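Long-range contacts in deoxy-D-mannose-octulosonate 8-phosphate phosphatase (Haemophilus influenzae Rd, PDB 1K1E), which catalyses the hydrolysis of 3-deoxy-D-manno-octulosonate 8-phosphate to 3-deoxy-D-manno-octulosonate and inorganic phosphate, with magnesium as cofactor: residues A[8-12]-A[91-97]; A[45-49]-A[174-179]; A[56-61]-A[78-84]; A[119-125]-A[135-141]. One frame throughout, in Å; residues are numbered along the deposited sequence.

Interaction 1 of 4, residues A[8-12]-A[91-97]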
loop_
_atom_site.group_PDB
_atom_site.type_symbol
_atom_site.label_atom_id
_atom_site.label_comp_id
_atom_site.label_asym_id
_atom_site.label_seq_id
_atom_site.Cartn_x
_atom_site.Cartn_y
_atom_site.Cartn_z
ATOM N N ILE A 8 14.952 -6.256 29.036
ATOM C CA ILE A 8 13.766 -5.464 28.737
ATOM C C ILE A 8 12.523 -6.039 29.369
ATOM O O ILE A 8 12.246 -7.233 29.214
ATOM C CB ILE A 8 13.550 -5.335 27.188
ATOM C CG1 ILE A 8 14.786 -4.582 26.616
ATOM C CG2 ILE A 8 12.226 -4.593 26.892
ATOM C CD1 ILE A 8 14.840 -4.423 25.103
ATOM N N LYS A 9 11.799 -5.174 30.076
ATOM C CA LYS A 9 10.557 -5.504 30.739
ATOM C C LYS A 9 9.397 -4.681 30.207
ATOM O O LYS A 9 8.247 -4.985 30.513
ATOM C CB LYS A 9 10.651 -5.272 32.268
ATOM C CG LYS A 9 11.667 -6.203 32.926
ATOM C CD LYS A 9 11.372 -7.678 32.671
ATOM C CE LYS A 9 10.003 -8.107 33.214
ATOM N NZ LYS A 9 9.923 -9.534 33.097
ATOM N N PHE A 10 9.690 -3.679 29.388
ATOM C CA PHE A 10 8.683 -2.762 28.871
ATOM C C PHE A 10 9.097 -2.267 27.494
ATOM O O PHE A 10 10.231 -1.905 27.261
ATOM C CB PHE A 10 8.597 -1.596 29.850
ATOM C CG PHE A 10 7.448 -0.639 29.639
ATOM C CD1 PHE A 10 6.177 -1.060 29.210
ATOM C CD2 PHE A 10 7.647 0.723 29.962
ATOM C CE1 PHE A 10 5.101 -0.126 29.093
ATOM C CE2 PHE A 10 6.601 1.658 29.854
ATOM C CZ PHE A 10 5.342 1.252 29.420
ATOM N N VAL A 11 8.135 -2.231 26.612
ATOM C CA VAL A 11 8.353 -1.749 25.242
ATOM C C VAL A 11 7.327 -0.668 25.025
ATOM O O VAL A 11 6.123 -0.880 25.245
ATOM C CB VAL A 11 8.098 -2.845 24.253
ATOM C CG1 VAL A 11 8.048 -2.263 22.787
ATOM C CG2 VAL A 11 9.177 -3.866 24.388
ATOM N N ILE A 12 7.796 0.523 24.685
ATOM C CA ILE A 12 6.903 1.653 24.352
ATOM C C ILE A 12 7.031 1.840 22.819
ATOM O O ILE A 12 8.177 1.958 22.272
ATOM C CB ILE A 12 7.400 2.962 25.014
ATOM C CG1 ILE A 12 7.281 2.871 26.528
ATOM C CG2 ILE A 12 6.569 4.172 24.514
ATOM C CD1 ILE A 12 8.052 4.006 27.171
ATOM N N LEU A 91 5.036 6.644 31.485
ATOM C CA LEU A 91 4.611 5.273 31.151
ATOM C C LEU A 91 5.474 4.276 31.906
ATOM O O LEU A 91 5.016 3.208 32.342
ATOM C CB LEU A 91 4.712 5.057 29.625
ATOM C CG LEU A 91 3.643 5.781 28.809
ATOM C CD1 LEU A 91 4.008 5.685 27.274
ATOM C CD2 LEU A 91 2.216 5.109 29.077
ATOM N N MET A 92 6.740 4.595 32.082
ATOM C CA MET A 92 7.608 3.661 32.804
ATOM C C MET A 92 7.094 3.539 34.231
ATOM O O MET A 92 6.990 2.433 34.747
ATOM C CB MET A 92 9.049 4.164 32.880
ATOM C CG MET A 92 9.740 4.115 31.474
ATOM S SD MET A 92 11.206 5.151 31.495
ATOM C CE MET A 92 11.872 5.033 29.868
ATOM N N LYS A 93 6.797 4.697 34.831
ATOM C CA LYS A 93 6.320 4.685 36.206
ATOM C C LYS A 93 5.023 3.864 36.271
ATOM O O LYS A 93 4.814 3.097 37.240
ATOM C CB LYS A 93 6.102 6.121 36.706
ATOM C CG LYS A 93 6.128 6.277 38.220
ATOM N N GLN A 94 4.168 3.974 35.248
ATOM C CA GLN A 94 2.923 3.190 35.282
ATOM C C GLN A 94 3.251 1.732 35.165
ATOM O O GLN A 94 2.571 0.874 35.783
ATOM C CB GLN A 94 1.939 3.597 34.173
ATOM C CG GLN A 94 1.153 4.888 34.420
ATOM C CD GLN A 94 0.318 5.259 33.245
ATOM O OE1 GLN A 94 0.471 6.367 32.674
ATOM N NE2 GLN A 94 -0.580 4.351 32.838
ATOM N N ALA A 95 4.308 1.423 34.428
ATOM C CA ALA A 95 4.678 0.007 34.233
ATOM C C ALA A 95 5.395 -0.615 35.414
ATOM O O ALA A 95 5.463 -1.845 35.553
ATOM C CB ALA A 95 5.585 -0.160 32.928
ATOM N N GLY A 96 5.975 0.223 36.248
ATOM C CA GLY A 96 6.714 -0.286 37.383
ATOM C C GLY A 96 8.098 -0.721 36.943
ATOM O O GLY A 96 8.727 -1.597 37.554
ATOM N N VAL A 97 8.580 -0.126 35.859
ATOM C CA VAL A 97 9.892 -0.500 35.349
ATOM C C VAL A 97 10.736 0.728 35.193
ATOM O O VAL A 97 10.226 1.831 35.097
ATOM C CB VAL A 97 9.792 -1.186 33.978
ATOM C CG1 VAL A 97 8.864 -2.383 34.057
ATOM C CG2 VAL A 97 9.342 -0.176 32.965
#

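Interaction 2 of 4, residues A[45-49]-A[174-179]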
loop_
_atom_site.group_PDB
_atom_site.type_symbol
_atom_site.label_atom_id
_atom_site.label_comp_id
_atom_site.label_asym_id
_atom_site.label_seq_id
_atom_site.Cartn_x
_atom_site.Cartn_y
_atom_site.Cartn_z
ATOM N N LYS A 45 1.193 -9.320 21.622
ATOM C CA LYS A 45 0.628 -10.293 22.571
ATOM C C LYS A 45 1.734 -11.200 23.118
ATOM O O LYS A 45 1.666 -11.630 24.275
ATOM C CB LYS A 45 -0.425 -11.208 21.919
ATOM C CG LYS A 45 -1.550 -10.460 21.211
ATOM C CD LYS A 45 -2.200 -9.445 22.164
ATOM C CE LYS A 45 -2.862 -10.108 23.398
ATOM N NZ LYS A 45 -3.285 -9.073 24.417
ATOM N N MET A 46 2.698 -11.553 22.248
ATOM C CA MET A 46 3.774 -12.437 22.683
ATOM C C MET A 46 4.543 -11.749 23.773
ATOM O O MET A 46 4.941 -12.360 24.748
ATOM C CB MET A 46 4.674 -12.799 21.492
ATOM C CG MET A 46 4.013 -13.779 20.600
ATOM S SD MET A 46 4.900 -13.980 19.082
ATOM C CE MET A 46 4.181 -15.662 18.493
ATOM N N LEU A 47 4.770 -10.452 23.612
ATOM C CA LEU A 47 5.496 -9.773 24.647
ATOM C C LEU A 47 4.793 -9.800 25.984
ATOM O O LEU A 47 5.387 -10.172 26.988
ATOM C CB LEU A 47 5.780 -8.297 24.292
ATOM C CG LEU A 47 6.758 -8.036 23.114
ATOM C CD1 LEU A 47 6.938 -6.531 22.871
ATOM C CD2 LEU A 47 8.160 -8.637 23.438
ATOM N N MET A 48 3.530 -9.422 25.962
ATOM C CA MET A 48 2.765 -9.366 27.197
ATOM C C MET A 48 2.741 -10.734 27.862
ATOM O O MET A 48 2.860 -10.858 29.093
ATOM C CB MET A 48 1.389 -8.851 26.818
ATOM C CG MET A 48 1.436 -7.438 26.212
ATOM S SD MET A 48 -0.171 -6.645 25.773
ATOM C CE MET A 48 -1.091 -7.944 25.681
ATOM N N ASP A 49 2.590 -11.770 27.052
ATOM C CA ASP A 49 2.569 -13.158 27.541
ATOM C C ASP A 49 3.911 -13.555 28.206
ATOM O O ASP A 49 3.922 -14.360 29.144
ATOM C CB ASP A 49 2.222 -14.093 26.382
ATOM C CG ASP A 49 2.279 -15.585 26.751
ATOM O OD1 ASP A 49 3.241 -16.304 26.347
ATOM O OD2 ASP A 49 1.347 -16.045 27.450
ATOM N N SER A 174 0.931 -21.106 24.495
ATOM C CA SER A 174 0.511 -19.732 24.806
ATOM C C SER A 174 -0.687 -19.193 24.034
ATOM O O SER A 174 -1.115 -18.062 24.288
ATOM C CB SER A 174 1.670 -18.759 24.575
ATOM O OG SER A 174 2.710 -18.902 25.536
ATOM N N VAL A 175 -1.259 -20.002 23.147
ATOM C CA VAL A 175 -2.364 -19.567 22.284
ATOM C C VAL A 175 -3.532 -18.881 22.996
ATOM O O VAL A 175 -4.110 -17.921 22.458
ATOM C CB VAL A 175 -2.882 -20.741 21.435
ATOM C CG1 VAL A 175 -3.630 -21.740 22.319
ATOM C CG2 VAL A 175 -3.743 -20.196 20.280
ATOM N N LYS A 176 -3.891 -19.346 24.199
ATOM C CA LYS A 176 -5.022 -18.706 24.903
ATOM C C LYS A 176 -4.831 -17.178 25.016
ATOM O O LYS A 176 -5.808 -16.413 25.145
ATOM C CB LYS A 176 -5.211 -19.314 26.316
ATOM N N SER A 177 -3.575 -16.731 24.923
ATOM C CA SER A 177 -3.272 -15.297 25.053
ATOM C C SER A 177 -2.867 -14.561 23.782
ATOM O O SER A 177 -2.521 -13.384 23.834
ATOM C CB SER A 177 -2.178 -15.143 26.113
ATOM O OG SER A 177 -2.585 -15.855 27.271
ATOM N N MET A 178 -2.953 -15.233 22.636
ATOM C CA MET A 178 -2.521 -14.640 21.369
ATOM C C MET A 178 -3.595 -13.966 20.470
ATOM O O MET A 178 -3.337 -13.698 19.285
ATOM C CB MET A 178 -1.778 -15.712 20.554
ATOM C CG MET A 178 -0.596 -16.358 21.279
ATOM S SD MET A 178 0.761 -15.210 21.566
ATOM C CE MET A 178 0.685 -15.041 23.382
ATOM N N GLY A 179 -4.780 -13.677 21.018
ATOM C CA GLY A 179 -5.793 -13.039 20.183
ATOM C C GLY A 179 -5.574 -11.532 20.114
ATOM O O GLY A 179 -4.932 -10.982 20.998
HETATM O O HOH W 1 -0.649 -11.874 25.638
#

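Interaction 3 of 4, residues A[56-61]-A[78-84]. With SO4 (sulfate ion), chain O.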
loop_
_atom_site.group_PDB
_atom_site.type_symbol
_atom_site.label_atom_id
_atom_site.label_comp_id
_atom_site.label_asym_id
_atom_site.label_seq_id
_atom_site.Cartn_x
_atom_site.Cartn_y
_atom_site.Cartn_z
ATOM N N VAL A 56 1.703 2.335 24.207
ATOM C CA VAL A 56 1.602 3.089 22.958
ATOM C C VAL A 56 1.740 4.566 23.311
ATOM O O VAL A 56 1.148 5.038 24.275
ATOM C CB VAL A 56 0.217 2.813 22.317
ATOM C CG1 VAL A 56 -0.072 3.812 21.156
ATOM C CG2 VAL A 56 0.163 1.341 21.889
ATOM N N LEU A 57 2.494 5.305 22.495
ATOM C CA LEU A 57 2.726 6.719 22.726
ATOM C C LEU A 57 2.437 7.367 21.371
ATOM O O LEU A 57 3.026 6.978 20.391
ATOM C CB LEU A 57 4.189 6.913 23.104
ATOM C CG LEU A 57 4.615 7.965 24.126
ATOM C CD1 LEU A 57 6.033 8.312 23.823
ATOM C CD2 LEU A 57 3.767 9.235 24.086
ATOM N N SER A 58 1.512 8.302 21.300
ATOM C CA SER A 58 1.245 8.943 20.015
ATOM C C SER A 58 0.907 10.396 20.285
ATOM O O SER A 58 0.281 10.700 21.306
ATOM C CB SER A 58 0.038 8.283 19.322
ATOM O OG SER A 58 -0.268 8.978 18.138
ATOM N N GLY A 59 1.338 11.287 19.393
ATOM C CA GLY A 59 1.009 12.692 19.539
ATOM C C GLY A 59 -0.436 12.962 19.107
ATOM O O GLY A 59 -0.931 14.099 19.178
ATOM N N ARG A 60 -1.145 11.914 18.701
ATOM C CA ARG A 60 -2.513 12.046 18.223
ATOM C C ARG A 60 -3.387 11.099 19.036
ATOM O O ARG A 60 -2.913 10.100 19.551
ATOM C CB ARG A 60 -2.577 11.677 16.704
ATOM C CG ARG A 60 -1.895 12.706 15.750
ATOM C CD ARG A 60 -1.802 12.245 14.258
ATOM N NE ARG A 60 -3.096 12.343 13.567
ATOM C CZ ARG A 60 -3.510 13.416 12.875
ATOM N NH1 ARG A 60 -2.702 14.488 12.778
ATOM N NH2 ARG A 60 -4.731 13.440 12.301
ATOM N N ASP A 61 -4.651 11.441 19.192
ATOM C CA ASP A 61 -5.597 10.588 19.920
ATOM C C ASP A 61 -6.796 10.379 18.998
ATOM O O ASP A 61 -7.254 11.319 18.393
ATOM C CB ASP A 61 -6.068 11.324 21.184
ATOM C CG ASP A 61 -6.808 10.409 22.179
ATOM O OD1 ASP A 61 -7.092 10.857 23.327
ATOM O OD2 ASP A 61 -7.102 9.240 21.852
ATOM N N PHE A 78 -0.312 6.770 26.176
ATOM C CA PHE A 78 -0.300 8.208 26.364
ATOM C C PHE A 78 -0.511 8.711 24.929
ATOM O O PHE A 78 0.367 8.628 24.017
ATOM C CB PHE A 78 1.052 8.624 26.921
ATOM C CG PHE A 78 0.995 9.820 27.791
ATOM C CD1 PHE A 78 1.696 9.844 28.982
ATOM C CD2 PHE A 78 0.244 10.928 27.420
ATOM C CE1 PHE A 78 1.655 10.991 29.828
ATOM C CE2 PHE A 78 0.188 12.091 28.268
ATOM C CZ PHE A 78 0.901 12.102 29.467
ATOM N N LEU A 79 -1.697 9.255 24.734
ATOM C CA LEU A 79 -2.166 9.727 23.421
ATOM C C LEU A 79 -2.414 11.223 23.449
ATOM O O LEU A 79 -2.788 11.791 24.491
ATOM C CB LEU A 79 -3.452 8.969 23.021
ATOM C CG LEU A 79 -3.395 7.416 23.138
ATOM C CD1 LEU A 79 -4.698 6.772 22.673
ATOM C CD2 LEU A 79 -2.250 6.855 22.263
ATOM N N GLY A 80 -2.140 11.857 22.316
ATOM C CA GLY A 80 -2.330 13.288 22.188
ATOM C C GLY A 80 -1.163 14.128 22.653
ATOM O O GLY A 80 -1.191 15.351 22.501
ATOM N N LYS A 81 -0.140 13.490 23.213
ATOM C CA LYS A 81 1.036 14.227 23.723
ATOM C C LYS A 81 2.150 14.319 22.718
ATOM O O LYS A 81 2.655 13.303 22.239
ATOM C CB LYS A 81 1.586 13.591 25.005
ATOM C CG LYS A 81 2.417 14.604 25.755
ATOM C CD LYS A 81 2.686 14.219 27.163
ATOM C CE LYS A 81 3.117 15.478 27.889
ATOM N NZ LYS A 81 3.218 15.294 29.359
ATOM N N LEU A 82 2.574 15.536 22.421
ATOM C CA LEU A 82 3.632 15.698 21.427
ATOM C C LEU A 82 5.020 15.741 22.013
ATOM O O LEU A 82 6.014 15.612 21.293
ATOM C CB LEU A 82 3.390 16.952 20.579
ATOM C CG LEU A 82 2.510 16.705 19.354
ATOM C CD1 LEU A 82 2.382 17.976 18.495
ATOM C CD2 LEU A 82 3.159 15.592 18.534
ATOM N N GLU A 83 5.092 15.894 23.317
ATOM C CA GLU A 83 6.376 15.958 24.003
ATOM C C GLU A 83 6.572 14.590 24.612
ATOM O O GLU A 83 6.168 14.306 25.761
ATOM C CB GLU A 83 6.337 17.051 25.066
ATOM C CG GLU A 83 7.627 17.224 25.800
ATOM C CD GLU A 83 7.805 16.215 26.912
ATOM O OE1 GLU A 83 6.986 16.247 27.857
ATOM O OE2 GLU A 83 8.762 15.393 26.846
ATOM N N LYS A 84 7.264 13.755 23.845
ATOM C CA LYS A 84 7.444 12.374 24.232
ATOM C C LYS A 84 8.415 12.010 25.333
ATOM O O LYS A 84 8.231 10.974 25.957
ATOM C CB LYS A 84 7.747 11.538 22.969
ATOM C CG LYS A 84 6.571 11.600 21.998
ATOM C CD LYS A 84 6.771 10.649 20.804
ATOM C CE LYS A 84 5.569 10.760 19.812
ATOM N NZ LYS A 84 5.669 9.604 18.864
HETATM S S SO4 O . 3.823 11.631 16.703
HETATM O O1 SO4 O . 5.249 11.406 16.950
HETATM O O2 SO4 O . 3.630 11.616 15.224
HETATM O O3 SO4 O . 3.396 12.918 17.228
HETATM O O4 SO4 O . 3.131 10.520 17.405
HETATM O O HOH W 2 -5.106 11.500 25.608
#

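Interaction 4 of 4, residues A[119-125]-A[135-141]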
loop_
_atom_site.group_PDB
_atom_site.type_symbol
_atom_site.label_atom_id
_atom_site.label_comp_id
_atom_site.label_asym_id
_atom_site.label_seq_id
_atom_site.Cartn_x
_atom_site.Cartn_y
_atom_site.Cartn_z
ATOM N N GLY A 119 16.180 3.074 27.691
ATOM C CA GLY A 119 17.459 2.407 27.787
ATOM C C GLY A 119 17.902 1.806 26.463
ATOM O O GLY A 119 19.080 1.761 26.194
ATOM N N THR A 120 16.956 1.372 25.641
ATOM C CA THR A 120 17.251 0.746 24.343
ATOM C C THR A 120 16.305 1.382 23.338
ATOM O O THR A 120 15.158 1.685 23.687
ATOM C CB THR A 120 16.924 -0.778 24.415
ATOM O OG1 THR A 120 17.761 -1.378 25.418
ATOM C CG2 THR A 120 17.128 -1.471 23.095
ATOM N N SER A 121 16.764 1.581 22.110
ATOM C CA SER A 121 15.907 2.202 21.104
ATOM C C SER A 121 16.113 1.531 19.748
ATOM O O SER A 121 17.221 1.143 19.395
ATOM C CB SER A 121 16.262 3.688 20.988
ATOM O OG SER A 121 17.661 3.831 20.779
ATOM N N PHE A 122 15.030 1.498 18.977
ATOM C CA PHE A 122 14.963 0.913 17.659
ATOM C C PHE A 122 14.343 1.872 16.676
ATOM O O PHE A 122 13.411 2.597 17.023
ATOM C CB PHE A 122 14.025 -0.283 17.676
ATOM C CG PHE A 122 14.536 -1.448 18.515
ATOM C CD1 PHE A 122 14.336 -1.456 19.895
ATOM C CD2 PHE A 122 15.161 -2.532 17.929
ATOM C CE1 PHE A 122 14.747 -2.509 20.669
ATOM C CE2 PHE A 122 15.584 -3.636 18.725
ATOM C CZ PHE A 122 15.373 -3.611 20.103
ATOM N N ALA A 123 14.852 1.857 15.445
ATOM C CA ALA A 123 14.244 2.699 14.413
ATOM C C ALA A 123 13.804 1.770 13.321
ATOM O O ALA A 123 14.511 0.787 13.024
ATOM C CB ALA A 123 15.289 3.731 13.853
ATOM N N VAL A 124 12.647 2.062 12.735
ATOM C CA VAL A 124 12.143 1.307 11.577
ATOM C C VAL A 124 13.039 1.586 10.382
ATOM O O VAL A 124 13.739 2.619 10.324
ATOM C CB VAL A 124 10.658 1.671 11.238
ATOM C CG1 VAL A 124 9.773 1.262 12.406
ATOM C CG2 VAL A 124 10.505 3.191 10.968
ATOM N N ALA A 125 13.036 0.652 9.445
ATOM C CA ALA A 125 13.932 0.767 8.271
ATOM C C ALA A 125 13.818 2.004 7.400
ATOM O O ALA A 125 14.762 2.353 6.681
ATOM C CB ALA A 125 13.767 -0.454 7.413
ATOM N N VAL A 135 19.452 5.704 17.280
ATOM C CA VAL A 135 18.963 4.548 18.063
ATOM C C VAL A 135 20.045 3.494 18.235
ATOM O O VAL A 135 21.109 3.567 17.601
ATOM C CB VAL A 135 17.828 3.856 17.329
ATOM C CG1 VAL A 135 16.653 4.814 17.074
ATOM C CG2 VAL A 135 18.373 3.333 15.977
ATOM N N ASP A 136 19.767 2.498 19.067
ATOM C CA ASP A 136 20.697 1.403 19.310
ATOM C C ASP A 136 20.661 0.388 18.196
ATOM O O ASP A 136 21.695 -0.176 17.818
ATOM C CB ASP A 136 20.364 0.721 20.636
ATOM C CG ASP A 136 20.598 1.637 21.812
ATOM O OD1 ASP A 136 19.685 1.820 22.678
ATOM O OD2 ASP A 136 21.696 2.219 21.840
ATOM N N HIS A 137 19.477 0.182 17.635
ATOM C CA HIS A 137 19.342 -0.831 16.628
ATOM C C HIS A 137 18.443 -0.395 15.481
ATOM O O HIS A 137 17.279 -0.041 15.684
ATOM C CB HIS A 137 18.763 -2.091 17.304
ATOM C CG HIS A 137 19.343 -2.401 18.667
ATOM N ND1 HIS A 137 20.559 -3.034 18.846
ATOM C CD2 HIS A 137 18.819 -2.251 19.915
ATOM C CE1 HIS A 137 20.755 -3.271 20.136
ATOM N NE2 HIS A 137 19.712 -2.809 20.805
ATOM N N VAL A 138 18.958 -0.438 14.264
ATOM C CA VAL A 138 18.124 -0.096 13.124
ATOM C C VAL A 138 17.531 -1.370 12.591
ATOM O O VAL A 138 18.272 -2.276 12.222
ATOM C CB VAL A 138 18.951 0.620 12.031
ATOM C CG1 VAL A 138 18.063 0.878 10.759
ATOM C CG2 VAL A 138 19.459 1.962 12.596
ATOM N N LEU A 139 16.198 -1.469 12.538
ATOM C CA LEU A 139 15.581 -2.694 12.063
ATOM C C LEU A 139 15.623 -2.753 10.532
ATOM O O LEU A 139 15.753 -1.709 9.874
ATOM C CB LEU A 139 14.111 -2.703 12.508
ATOM C CG LEU A 139 14.027 -2.642 14.054
ATOM C CD1 LEU A 139 12.598 -2.128 14.410
ATOM C CD2 LEU A 139 14.235 -4.050 14.605
ATOM N N SER A 140 15.450 -3.965 9.985
ATOM C CA SER A 140 15.456 -4.142 8.529
ATOM C C SER A 140 14.085 -3.964 7.896
ATOM O O SER A 140 13.999 -3.804 6.684
ATOM C CB SER A 140 16.040 -5.531 8.170
ATOM O OG SER A 140 15.133 -6.607 8.448
ATOM N N THR A 141 13.024 -4.032 8.710
ATOM C CA THR A 141 11.641 -3.911 8.205
ATOM C C THR A 141 11.057 -2.497 8.240
ATOM O O THR A 141 11.269 -1.758 9.198
ATOM C CB THR A 141 10.727 -4.824 8.990
ATOM O OG1 THR A 141 11.293 -6.136 9.038
ATOM C CG2 THR A 141 9.396 -4.840 8.326
#

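Interaction 1 of 4, residues A[8-12]-A[91-97]
Leu91 O is gripped from within its own helix by Ala95 N at 2.8 Å, and Phe10 leans on the same oxygen from the strand, its CE2 3.3 Å away. The ring of Phe10 is the centre of this contact. With chi1 at -170°, CG stands anti to the backbone N, which sends the ring out under the last helical turn. There Ala95 CB sits 3.5 Å from the ring centroid and only 4° off the normal, a CH-pi contact over one face. Leu91 CB meets the ring at its edge, in plane, while Val97 CG2 comes in obliquely and lies 3.5 Å from Phe10 CB. Beyond the ring, the other branch of Val97, CG1, touches Lys9 CB, whose amine swings off to a salt bridge with Asp51. A Schellman motif around Gly96, which has positive phi, ends the helix and folds Val97 back onto the strand; its main bond is Val97 N to Met92 O at 3.2 Å. Strand 10-12 and helix 91-95 run roughly antiparallel, at 150°, their axes 9.9 Å apart. The helix thus packs on the parallel sheet, also touching the flanking strands 53-58 and 102-106, while helix 147-158 packs against Val11.

Interaction 2 of 4, residues A[45-49]-A[174-179]
The C-terminal tail of the chain lies against the last turn of helix 38-49, where Lys45, a probable substrate-binding residue by similarity, meets Ser177 and Gly179. At the far end of the contact Ser174 OG donates a hydrogen bond to Asp49 OD1 at 2.8 Å, arriving on the syn side but 33° out of the carboxylate plane. Met178 also packs on this aspartate, its CE coming within 3.5 Å of Asp49 CB. Met178 starts out pointing away from the helix. Bends at chi2 and chi3 (-67° and 111°) bring its thioether back, and the two methionine side chains cross at about a right angle, with Met178 SD 3.7 Å from Met46 CG. Phe171 also packs on both methionines. Nearer the substrate residue the joint is polar. Lys45 O already accepts Asp49 N within the helix at 2.9 Å. A water adds a second bond to Lys45 O at 2.7 Å and reaches across to Ser177 O at 3.0 Å, stitching the two backbones together. The bent lysine chain arches over the tail, with Lys45 CE 3.3 Å from Gly179 O, and its NZ, whose exact place is less sure, is hydrogen-bonded to Leu72 O. A second subunit is close by: Val175 packs on its Leu82 and Met46 on its Ser109. A tail pinned to its own substrate-side helix while touching the next copy is consistent with the homotetramer of this KdsC protein.

Interaction 3 of 4, residues A[56-61]-A[78-84]
Two fairly straight backbone bonds make the firm end of this contact, where Phe78 N reaches Val56 O at 3.0 Å and Ser58 N returns to Phe78 O, also at 3.0 Å and within the carbonyl plane. On one face of the sheet Leu57 lies alongside Phe78, and its CD1 meets the straight chain of Lys84, 3.8 Å from Lys84 CB. On the other face Leu79 CD2 packs against Val56 CG1 at 3.9 Å. Farther on the chains stay close but the pairing becomes irregular, and the bonds from Gly80 N and Lys81 N to Ser58 O are weak. The two strands belong to a beta-alpha-beta unit with helix 63-72 between them. A sulfate, probably from the crystallisation liquor, is bound at the strand ends, consistent with the phosphate pocket of the HAD fold: Gly59 N donates to its O4 at 2.8 Å, and Lys84 NZ to its O1 at 2.7 Å. Lys84 NZ also forms salt bridges with Asp14, a cobalt ligand, and Asp111, which would fix the ammonium beside the metal. Ser58 OG, held anti to its own N (chi1 175°), accepts Arg60 N in an ST turn at 3.1 Å, while the guanidinium of Arg60 pairs with Glu31. The solvent side, at Asp61 and Gly80, is looser: a water links Asp61 OD1 to Leu79 O, 2.6 Å from the latter, and Asp61 OD2 turns to Arg66.

Interaction 4 of 4, residues A[119-125]-A[135-141]
Phe122 reaches across to His137 and Leu139. Its CB lies beside His137 O and Leu139 CD1. Next comes CD2, which touches both His137 CB, at 3.7 Å, and Leu139 CD2, at 3.8 Å. Farther out, CE2 and the tip atom CZ both meet His137 CD2, which sits above the ring face toward its rim. The planes of the Phe122 and His137 rings are oblique, at 36°, and Thr120 CG2 touches the imidazole at its edge. These strands are the last two of the parallel sheet, joined through helix 129-132 in a beta-alpha-beta unit of the HAD core. The backbone pairing is regular in the middle, with Ala123 N to His137 O at 3.1 Å and Leu139 N to Ala123 O at 2.9 Å. Ser121 O takes two donors, His137 N close to the line of the C=O bond and Asp136 N from above the carbonyl plane. Ser121 OG, placed between N and carbonyl carbon (chi1 52°), accepts Asp136 N too. Asp136 OD1 takes Ser121 N at 3.0 Å, on its anti side and somewhat out of the carboxylate plane. At the other end Ala125 N bonds to Thr141 O, and Val124 packs on the cobalt ligand Asp107.

How the interactions relate
Interactions 1, 3 and 4 belong to the parallel sheet, whereas interaction 2 fastens the tail to a helix. Interactions 3 and 4 pair the outermost strands with their inner neighbours, so backbone bonds dominate there; interaction 1 sets a helix on the middle of the sheet and is apolar. Leu57 joins interactions 1 and 3; Val11 of segment 8-12 packs on Leu47 of segment 45-49. Charge gathers in interaction 3, around the sulfate, while interaction 2 mixes water, hydroxyl and methionine contacts. Other subunits touch interactions 2 and 3 but not 1 and 4. All four are partly buried: 1 and 2 have no exposed residue among those that touch, whereas 3 and 4 do.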